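Local atomic coordinates of phycocyanobilin lyase subunit beta (Nostoc sp. PCC 7120, PDB entry 5N3U), a protein that joins with its partner CpcE to form a lyase that is probably required for attaching the bilin chromophore to the CpcA gene product, a phycocyanin subunit. Residues B[76-84]-B[105-114]; B[89-99]-B[117-126]. All coordinates share one frame; numbering follows the deposited sequence.

Contact 1: B[76-84]-B[105-114]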
loop_
_atom_site.group_PDB
_atom_site.type_symbol
_atom_site.label_atom_id
_atom_site.label_comp_id
_atom_site.label_asym_id
_atom_site.label_seq_id
_atom_site.Cartn_x
_atom_site.Cartn_y
_atom_site.Cartn_z
ATOM N N TYR B 76 -5.297 2.832 -3.911
ATOM C CA TYR B 76 -4.305 3.491 -4.706
ATOM C C TYR B 76 -4.563 3.268 -6.209
ATOM O O TYR B 76 -4.206 4.129 -7.004
ATOM C CB TYR B 76 -2.871 3.126 -4.334
ATOM C CG TYR B 76 -2.437 1.728 -4.630
ATOM C CD1 TYR B 76 -2.071 1.360 -5.900
ATOM C CD2 TYR B 76 -2.429 0.738 -3.613
ATOM C CE1 TYR B 76 -1.702 0.036 -6.210
ATOM C CE2 TYR B 76 -2.050 -0.569 -3.911
ATOM C CZ TYR B 76 -1.743 -0.916 -5.212
ATOM O OH TYR B 76 -1.346 -2.176 -5.472
ATOM N N GLY B 77 -5.141 2.136 -6.555
ATOM C CA GLY B 77 -5.398 1.810 -7.999
ATOM C C GLY B 77 -6.348 2.843 -8.543
ATOM O O GLY B 77 -6.104 3.460 -9.615
ATOM N N ALA B 78 -7.388 3.089 -7.771
ATOM C CA ALA B 78 -8.409 4.102 -8.191
ATOM C C ALA B 78 -7.877 5.493 -8.189
ATOM O O ALA B 78 -8.111 6.288 -9.099
ATOM C CB ALA B 78 -9.569 4.017 -7.258
ATOM N N ARG B 79 -7.068 5.797 -7.163
ATOM C CA ARG B 79 -6.524 7.117 -6.980
ATOM C C ARG B 79 -5.626 7.528 -8.129
ATOM O O ARG B 79 -5.619 8.705 -8.529
ATOM C CB ARG B 79 -5.828 7.173 -5.605
ATOM C CG ARG B 79 -5.316 8.511 -5.240
ATOM C CD ARG B 79 -5.064 8.637 -3.712
ATOM N NE ARG B 79 -3.932 7.840 -3.245
ATOM C CZ ARG B 79 -3.983 6.661 -2.587
ATOM N NH1 ARG B 79 -2.854 6.083 -2.239
ATOM N NH2 ARG B 79 -5.151 6.026 -2.320
ATOM N N ALA B 80 -4.885 6.576 -8.686
ATOM C CA ALA B 80 -3.990 6.832 -9.724
ATOM C C ALA B 80 -4.780 7.315 -10.957
ATOM O O ALA B 80 -4.322 8.149 -11.672
ATOM C CB ALA B 80 -3.249 5.572 -10.080
ATOM N N TYR B 81 -5.950 6.740 -11.185
ATOM C CA TYR B 81 -6.829 7.145 -12.283
ATOM C C TYR B 81 -7.369 8.517 -12.057
ATOM O O TYR B 81 -7.425 9.307 -13.014
ATOM C CB TYR B 81 -8.009 6.166 -12.494
ATOM C CG TYR B 81 -7.577 4.906 -13.178
ATOM C CD1 TYR B 81 -7.224 4.929 -14.534
ATOM C CD2 TYR B 81 -7.551 3.681 -12.505
ATOM C CE1 TYR B 81 -6.826 3.759 -15.194
ATOM C CE2 TYR B 81 -7.158 2.486 -13.145
ATOM C CZ TYR B 81 -6.772 2.552 -14.491
ATOM O OH TYR B 81 -6.421 1.382 -15.161
ATOM N N SER B 82 -7.756 8.870 -10.840
ATOM C CA SER B 82 -8.189 10.241 -10.566
ATOM C C SER B 82 -7.096 11.230 -10.919
ATOM O O SER B 82 -7.322 12.230 -11.579
ATOM C CB SER B 82 -8.606 10.450 -9.140
ATOM O OG SER B 82 -9.783 9.755 -8.858
ATOM N N ILE B 83 -5.906 10.951 -10.451
ATOM C CA ILE B 83 -4.788 11.832 -10.666
ATOM C C ILE B 83 -4.439 11.918 -12.149
ATOM O O ILE B 83 -4.108 12.973 -12.654
ATOM C CB ILE B 83 -3.588 11.399 -9.871
ATOM C CG1 ILE B 83 -3.924 11.378 -8.356
ATOM C CG2 ILE B 83 -2.424 12.337 -10.206
ATOM C CD1 ILE B 83 -4.373 12.700 -7.805
ATOM N N ARG B 84 -4.440 10.777 -12.840
ATOM C CA ARG B 84 -4.171 10.777 -14.258
ATOM C C ARG B 84 -5.211 11.625 -15.073
ATOM O O ARG B 84 -4.875 12.313 -16.029
ATOM C CB ARG B 84 -4.060 9.351 -14.791
ATOM C CG ARG B 84 -3.437 9.270 -16.204
ATOM C CD ARG B 84 -3.014 7.850 -16.622
ATOM N NE ARG B 84 -2.401 7.085 -15.514
ATOM C CZ ARG B 84 -2.955 6.111 -14.796
ATOM N NH1 ARG B 84 -4.200 5.739 -14.959
ATOM N NH2 ARG B 84 -2.242 5.513 -13.837
ATOM N N ASP B 105 2.110 10.832 -1.250
ATOM C CA ASP B 105 1.516 9.527 -1.486
ATOM C C ASP B 105 2.573 8.444 -1.446
ATOM O O ASP B 105 3.739 8.741 -1.691
ATOM C CB ASP B 105 0.777 9.505 -2.867
ATOM C CG ASP B 105 -0.435 8.558 -2.799
ATOM O OD1 ASP B 105 -0.238 7.328 -2.716
ATOM O OD2 ASP B 105 -1.588 9.049 -2.819
ATOM N N PHE B 106 2.231 7.222 -1.060
ATOM C CA PHE B 106 3.186 6.142 -1.079
ATOM C C PHE B 106 3.131 5.361 -2.395
ATOM O O PHE B 106 4.101 4.774 -2.760
ATOM C CB PHE B 106 2.977 5.151 0.040
ATOM C CG PHE B 106 3.503 5.605 1.355
ATOM C CD1 PHE B 106 4.871 5.454 1.682
ATOM C CD2 PHE B 106 2.657 6.205 2.281
ATOM C CE1 PHE B 106 5.369 5.909 2.904
ATOM C CE2 PHE B 106 3.150 6.634 3.508
ATOM C CZ PHE B 106 4.509 6.489 3.810
ATOM N N ALA B 107 1.997 5.400 -3.115
ATOM C CA ALA B 107 1.877 4.597 -4.305
ATOM C C ALA B 107 2.602 5.166 -5.511
ATOM O O ALA B 107 2.271 6.235 -5.977
ATOM C CB ALA B 107 0.435 4.439 -4.632
ATOM N N PRO B 108 3.568 4.412 -6.074
ATOM C CA PRO B 108 4.291 4.912 -7.209
ATOM C C PRO B 108 3.464 5.266 -8.420
ATOM O O PRO B 108 3.750 6.282 -9.033
ATOM C CB PRO B 108 5.238 3.788 -7.583
ATOM C CG PRO B 108 5.495 3.059 -6.325
ATOM C CD PRO B 108 4.154 3.183 -5.538
ATOM N N SER B 109 2.437 4.489 -8.736
ATOM C CA SER B 109 1.605 4.774 -9.858
ATOM C C SER B 109 0.944 6.143 -9.644
ATOM O O SER B 109 0.770 6.932 -10.623
ATOM C CB SER B 109 0.464 3.696 -10.010
ATOM O OG SER B 109 -0.232 3.466 -8.780
ATOM N N VAL B 110 0.589 6.455 -8.390
ATOM C CA VAL B 110 -0.057 7.750 -8.106
ATOM C C VAL B 110 0.930 8.878 -8.263
ATOM O O VAL B 110 0.620 9.903 -8.874
ATOM C CB VAL B 110 -0.652 7.756 -6.713
ATOM C CG1 VAL B 110 -1.069 9.186 -6.296
ATOM C CG2 VAL B 110 -1.815 6.839 -6.653
ATOM N N ARG B 111 2.089 8.751 -7.647
ATOM C CA ARG B 111 3.110 9.762 -7.693
ATOM C C ARG B 111 3.587 10.091 -9.123
ATOM O O ARG B 111 3.846 11.269 -9.433
ATOM C CB ARG B 111 4.303 9.322 -6.822
ATOM C CG ARG B 111 3.955 9.051 -5.355
ATOM C CD ARG B 111 5.150 8.683 -4.483
ATOM N NE ARG B 111 5.945 9.888 -4.330
ATOM C CZ ARG B 111 7.212 9.915 -3.972
ATOM N NH1 ARG B 111 7.882 8.800 -3.660
ATOM N NH2 ARG B 111 7.799 11.079 -3.914
ATOM N N ARG B 112 3.783 9.063 -9.972
ATOM C CA ARG B 112 4.288 9.282 -11.284
ATOM C C ARG B 112 3.293 10.056 -12.097
ATOM O O ARG B 112 3.691 10.931 -12.894
ATOM C CB ARG B 112 4.649 7.991 -12.015
ATOM C CG ARG B 112 5.831 7.231 -11.351
ATOM C CD ARG B 112 6.270 6.016 -12.120
ATOM N NE ARG B 112 5.183 5.061 -12.262
ATOM C CZ ARG B 112 5.147 3.830 -11.700
ATOM N NH1 ARG B 112 6.156 3.356 -10.973
ATOM N NH2 ARG B 112 4.088 3.103 -11.860
ATOM N N ALA B 113 2.020 9.720 -11.948
ATOM C CA ALA B 113 0.933 10.402 -12.674
ATOM C C ALA B 113 0.875 11.874 -12.297
ATOM O O ALA B 113 0.635 12.714 -13.128
ATOM C CB ALA B 113 -0.440 9.720 -12.439
ATOM N N ALA B 114 1.118 12.160 -11.017
ATOM C CA ALA B 114 1.066 13.507 -10.522
ATOM C C ALA B 114 2.286 14.329 -11.011
ATOM O O ALA B 114 2.116 15.442 -11.457
ATOM C CB ALA B 114 1.004 13.458 -9.033
HETATM O O HOH W 1 0.673 6.266 -13.109
#

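Contact 2: B[89-99]-B[117-126]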
loop_
_atom_site.group_PDB
_atom_site.type_symbol
_atom_site.label_atom_id
_atom_site.label_comp_id
_atom_site.label_asym_id
_atom_site.label_seq_id
_atom_site.Cartn_x
_atom_site.Cartn_y
_atom_site.Cartn_z
ATOM N N ILE B 89 -6.802 16.504 -18.015
ATOM C CA ILE B 89 -7.666 17.678 -18.134
ATOM C C ILE B 89 -6.825 18.940 -18.026
ATOM O O ILE B 89 -7.093 19.911 -18.728
ATOM C CB ILE B 89 -8.778 17.710 -17.128
ATOM C CG1 ILE B 89 -9.713 16.562 -17.388
ATOM C CG2 ILE B 89 -9.583 19.027 -17.240
ATOM C CD1 ILE B 89 -10.770 16.361 -16.366
ATOM N N ALA B 90 -5.815 18.935 -17.147
ATOM C CA ALA B 90 -4.820 19.989 -17.025
ATOM C C ALA B 90 -5.358 21.351 -16.508
ATOM O O ALA B 90 -4.768 22.384 -16.766
ATOM C CB ALA B 90 -4.107 20.157 -18.371
ATOM N N ASP B 91 -6.480 21.342 -15.821
ATOM C CA ASP B 91 -7.014 22.512 -15.169
ATOM C C ASP B 91 -6.093 22.776 -13.973
ATOM O O ASP B 91 -5.935 21.946 -13.083
ATOM C CB ASP B 91 -8.453 22.221 -14.774
ATOM C CG ASP B 91 -9.172 23.357 -14.061
ATOM O OD1 ASP B 91 -8.647 24.069 -13.190
ATOM O OD2 ASP B 91 -10.401 23.465 -14.252
ATOM N N PRO B 92 -5.521 23.991 -13.885
ATOM C CA PRO B 92 -4.554 24.326 -12.828
ATOM C C PRO B 92 -5.149 24.400 -11.437
ATOM O O PRO B 92 -4.395 24.455 -10.461
ATOM C CB PRO B 92 -4.000 25.709 -13.311
ATOM C CG PRO B 92 -5.160 26.279 -14.081
ATOM C CD PRO B 92 -5.713 25.140 -14.808
ATOM N N ARG B 93 -6.470 24.306 -11.290
ATOM C CA ARG B 93 -7.047 24.180 -9.962
ATOM C C ARG B 93 -6.653 22.863 -9.266
ATOM O O ARG B 93 -6.754 22.770 -8.092
ATOM C CB ARG B 93 -8.536 24.285 -9.975
ATOM C CG ARG B 93 -9.082 25.687 -10.372
ATOM C CD ARG B 93 -10.586 25.601 -10.405
ATOM N NE ARG B 93 -11.039 24.867 -11.577
ATOM C CZ ARG B 93 -12.305 24.508 -11.799
ATOM N NH1 ARG B 93 -13.257 24.873 -10.986
ATOM N NH2 ARG B 93 -12.611 23.799 -12.874
ATOM N N ALA B 94 -6.144 21.915 -10.017
ATOM C CA ALA B 94 -5.677 20.627 -9.485
ATOM C C ALA B 94 -4.268 20.694 -8.920
ATOM O O ALA B 94 -3.761 19.691 -8.454
ATOM C CB ALA B 94 -5.733 19.610 -10.628
ATOM N N LEU B 95 -3.615 21.850 -8.969
ATOM C CA LEU B 95 -2.235 21.950 -8.474
ATOM C C LEU B 95 -2.013 21.319 -7.056
ATOM O O LEU B 95 -1.131 20.452 -6.834
ATOM C CB LEU B 95 -1.843 23.400 -8.457
ATOM C CG LEU B 95 -0.459 23.666 -7.881
ATOM C CD1 LEU B 95 0.631 23.151 -8.779
ATOM C CD2 LEU B 95 -0.202 25.142 -7.543
ATOM N N ASP B 96 -2.787 21.769 -6.086
ATOM C CA ASP B 96 -2.516 21.318 -4.679
ATOM C C ASP B 96 -2.751 19.821 -4.487
ATOM O O ASP B 96 -1.997 19.196 -3.809
ATOM C CB ASP B 96 -3.367 22.117 -3.692
ATOM C CG ASP B 96 -2.963 23.640 -3.642
ATOM O OD1 ASP B 96 -1.777 24.071 -3.944
ATOM O OD2 ASP B 96 -3.840 24.433 -3.266
ATOM N N VAL B 97 -3.792 19.260 -5.115
ATOM C CA VAL B 97 -3.943 17.818 -5.107
ATOM C C VAL B 97 -2.759 17.115 -5.739
ATOM O O VAL B 97 -2.291 16.082 -5.246
ATOM C CB VAL B 97 -5.280 17.359 -5.744
ATOM C CG1 VAL B 97 -5.335 15.905 -6.167
ATOM C CG2 VAL B 97 -6.383 17.631 -4.733
ATOM N N LEU B 98 -2.305 17.578 -6.884
ATOM C CA LEU B 98 -1.201 16.958 -7.523
ATOM C C LEU B 98 0.087 17.047 -6.740
ATOM O O LEU B 98 0.891 16.117 -6.692
ATOM C CB LEU B 98 -0.980 17.514 -8.920
ATOM C CG LEU B 98 -1.671 16.883 -10.079
ATOM C CD1 LEU B 98 -3.044 16.400 -9.817
ATOM C CD2 LEU B 98 -1.589 17.796 -11.303
ATOM N N ILE B 99 0.272 18.164 -6.080
ATOM C CA ILE B 99 1.471 18.303 -5.208
ATOM C C ILE B 99 1.461 17.342 -4.044
ATOM O O ILE B 99 2.443 16.592 -3.768
ATOM C CB ILE B 99 1.575 19.714 -4.687
ATOM C CG1 ILE B 99 2.037 20.598 -5.796
ATOM C CG2 ILE B 99 2.539 19.783 -3.523
ATOM C CD1 ILE B 99 2.067 22.070 -5.375
ATOM N N GLY B 117 1.774 15.305 -14.537
ATOM C CA GLY B 117 0.777 16.313 -14.541
ATOM C C GLY B 117 1.228 17.700 -14.082
ATOM O O GLY B 117 0.845 18.705 -14.663
ATOM N N LEU B 118 2.076 17.725 -13.081
ATOM C CA LEU B 118 2.524 18.979 -12.503
ATOM C C LEU B 118 3.190 19.893 -13.571
ATOM O O LEU B 118 3.229 21.120 -13.386
ATOM C CB LEU B 118 3.474 18.734 -11.393
ATOM C CG LEU B 118 2.759 18.455 -10.085
ATOM C CD1 LEU B 118 3.731 17.993 -9.066
ATOM C CD2 LEU B 118 1.990 19.714 -9.608
ATOM N N GLY B 119 3.784 19.326 -14.625
ATOM C CA GLY B 119 4.486 20.193 -15.590
ATOM C C GLY B 119 3.631 20.634 -16.731
ATOM O O GLY B 119 4.111 21.280 -17.645
ATOM N N ASN B 120 2.363 20.273 -16.744
ATOM C CA ASN B 120 1.533 20.448 -17.901
ATOM C C ASN B 120 0.171 21.077 -17.654
ATOM O O ASN B 120 -0.647 21.121 -18.518
ATOM C CB ASN B 120 1.425 19.040 -18.571
ATOM C CG ASN B 120 2.805 18.557 -19.065
ATOM O OD1 ASN B 120 3.541 17.650 -18.517
ATOM N ND2 ASN B 120 3.235 19.257 -20.010
ATOM N N LEU B 121 -0.092 21.630 -16.479
ATOM C CA LEU B 121 -1.363 22.266 -16.253
ATOM C C LEU B 121 -1.458 23.643 -17.041
ATOM O O LEU B 121 -0.464 24.280 -17.370
ATOM C CB LEU B 121 -1.540 22.540 -14.751
ATOM C CG LEU B 121 -1.450 21.292 -13.860
ATOM C CD1 LEU B 121 -1.788 21.677 -12.413
ATOM C CD2 LEU B 121 -2.424 20.262 -14.332
ATOM N N HIS B 122 -2.648 24.037 -17.345
ATOM C CA HIS B 122 -2.855 25.253 -18.146
ATOM C C HIS B 122 -2.854 26.481 -17.193
ATOM O O HIS B 122 -3.884 27.028 -16.863
ATOM C CB HIS B 122 -4.131 25.157 -18.911
ATOM C CG HIS B 122 -4.145 24.066 -19.915
ATOM N ND1 HIS B 122 -5.311 23.438 -20.303
ATOM C CD2 HIS B 122 -3.149 23.491 -20.632
ATOM C CE1 HIS B 122 -5.039 22.522 -21.221
ATOM N NE2 HIS B 122 -3.736 22.540 -21.446
ATOM N N TRP B 123 -1.689 26.917 -16.878
ATOM C CA TRP B 123 -1.425 27.935 -15.900
ATOM C C TRP B 123 -2.088 29.238 -16.157
ATOM O O TRP B 123 -2.500 29.906 -15.193
ATOM C CB TRP B 123 0.064 28.162 -15.735
ATOM C CG TRP B 123 0.843 26.958 -15.675
ATOM C CD1 TRP B 123 1.775 26.525 -16.585
ATOM C CD2 TRP B 123 0.918 26.045 -14.561
ATOM N NE1 TRP B 123 2.373 25.365 -16.131
ATOM C CE2 TRP B 123 1.851 25.036 -14.906
ATOM C CE3 TRP B 123 0.231 25.945 -13.355
ATOM C CZ2 TRP B 123 2.110 23.954 -14.086
ATOM C CZ3 TRP B 123 0.498 24.884 -12.517
ATOM C CH2 TRP B 123 1.420 23.879 -12.896
ATOM N N HIS B 124 -2.308 29.577 -17.436
ATOM C CA HIS B 124 -2.894 30.863 -17.752
ATOM C C HIS B 124 -4.323 30.912 -17.362
ATOM O O HIS B 124 -4.868 31.977 -17.370
ATOM C CB HIS B 124 -2.850 31.170 -19.254
ATOM C CG HIS B 124 -3.748 30.308 -20.064
ATOM N ND1 HIS B 124 -3.317 29.127 -20.645
ATOM C CD2 HIS B 124 -5.049 30.436 -20.401
ATOM C CE1 HIS B 124 -4.299 28.582 -21.329
ATOM N NE2 HIS B 124 -5.372 29.332 -21.165
ATOM N N LYS B 125 -4.979 29.769 -17.088
ATOM C CA LYS B 125 -6.347 29.815 -16.626
ATOM C C LYS B 125 -6.560 30.384 -15.230
ATOM O O LYS B 125 -7.694 30.592 -14.818
ATOM C CB LYS B 125 -6.917 28.431 -16.740
ATOM C CG LYS B 125 -6.855 27.885 -18.197
ATOM C CD LYS B 125 -8.192 27.592 -18.829
ATOM C CE LYS B 125 -9.125 28.795 -18.675
ATOM N NZ LYS B 125 -10.025 29.016 -19.835
ATOM N N LEU B 126 -5.482 30.570 -14.494
ATOM C CA LEU B 126 -5.531 31.137 -13.179
ATOM C C LEU B 126 -5.441 32.674 -13.243
ATOM O O LEU B 126 -4.689 33.225 -14.021
ATOM C CB LEU B 126 -4.384 30.681 -12.370
ATOM C CG LEU B 126 -4.371 29.178 -12.071
ATOM C CD1 LEU B 126 -3.061 28.826 -11.385
ATOM C CD2 LEU B 126 -5.623 28.735 -11.334
#

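Contact 1: B[76-84]-B[105-114]
Y76 to R84 and P108 to A114 run as neighbouring helices whose axes come within 8.3 Å and diverge by only 5°, with A80 beside V110 at a CA–CA separation of 4.4 Å. The close approach is consistent with the small residues A80, A113 and A114 at the interface. V110 enters between the helices: its CG2 lies 3.6 Å from the carbonyl oxygen O of Y76 and also touches CB of A80, while its CG1 meets CG1 of I83, the two side chains crossing at about a right angle. I83 CG2, placed anti to the backbone N (CG1 at chi1 -59°), rests 3.6 Å from the backbone N of A114 and against the CB atoms of A113 and A114. At the N-terminal end, CB of Y76 packs on CB of the N-cap residue A107.

Polar chemistry gathers beside this apolar seam. R79 grips D105 side-on, NE giving a 2.7 Å bond to OD2 and NH1 a nearly straight one (174°) to OD1; both oxygens use syn lone pairs, and the R79 guanidinium and D105 carboxylate planes are nearly coplanar. OD1 turns its anti lone pair to the backbone N of A107, closing an Asx turn just ahead of the helix. An alanine here would take away both acceptors, and the R79 guanidinium would probably be freer to turn, while the A107 N–H would probably lose the bond that closes the turn. R79 NH2 has further partners in D72 O and E8 of a CpcE chain. One water links R84 NH2 to S109 O.

The pair joins helices 76-89 and 108-118 within the HEAT-repeat region; helix 95-104 packs against it through V97 on I83 and A101 on V110, and helix 151-163 meets R111 and R112.

Contact 2: B[89-99]-B[117-126]
P92, L121 and A90 bury the most surface here, and between them they bind the turn after helix 76-89 to the chain that leaves helix 108-118. P92 is gripped through its ring: CG sits 3.2 Å from O of H122 and 3.6 Å from CG of L126, with the L126 side chain sliding past in the opposite direction, while K125 CB also reaches CG of P92. The proline's CB approaches the W123 ring obliquely.

L121 sends its two methyls to different places. With CG anti to the carbonyl carbon (chi1 -58°), CD1 lies 3.9 Å from both CA of P92 and N of L95, whereas CD2 reaches CA of A90 and meets CD2 of L98 tip to tip.

A90 leaves the helix with positive phi, and its carbonyl O accepts the 2.7 Å bond from N of H122, nearly straight at 168° and in the carbonyl plane. Its CB stands over the H122 imidazole, 3.9 Å from the centroid and 10° off the normal, a CH-pi contact. Nearby, D91 OD1 takes the backbone N of R93 in an Asx turn, and the R93 guanidinium clasps the same carboxylate side-on.

From the end of helix 108-118, L118 CD2 meets L95 CD1, L98 CB and I99 CG1 of helix 95-104, while L95 CD1 comes to the edge of the W123 ring. Helix 130-145 continues this apolar layer, touching W123, L126 and I99; helix 76-89 packs on A94, V97 and L98, and helix 64-69 on I89.

Overall arrangement
Both contacts are mainly buried and lie within the HEAT-repeat range, their centres 15 Å apart on opposite sides of the chain's centre. They share helix 108-118: contact 1 sets its N-terminal part beside helix 76-89, contact 2 its C-terminal end and following turns against helix 95-104 and the turn before it. I83 joins them, its CD1 meeting V97 CG1 and its CG2 meeting L98 CD1. Contact 1 combines nearly parallel helices with a salt bridge whose arginine also pairs with E8 of a CpcE chain. Contact 2 buries more surface, 646 against 442 Å², chiefly through proline and leucines, with one backbone bond crossing and an exposed histidine at its margin.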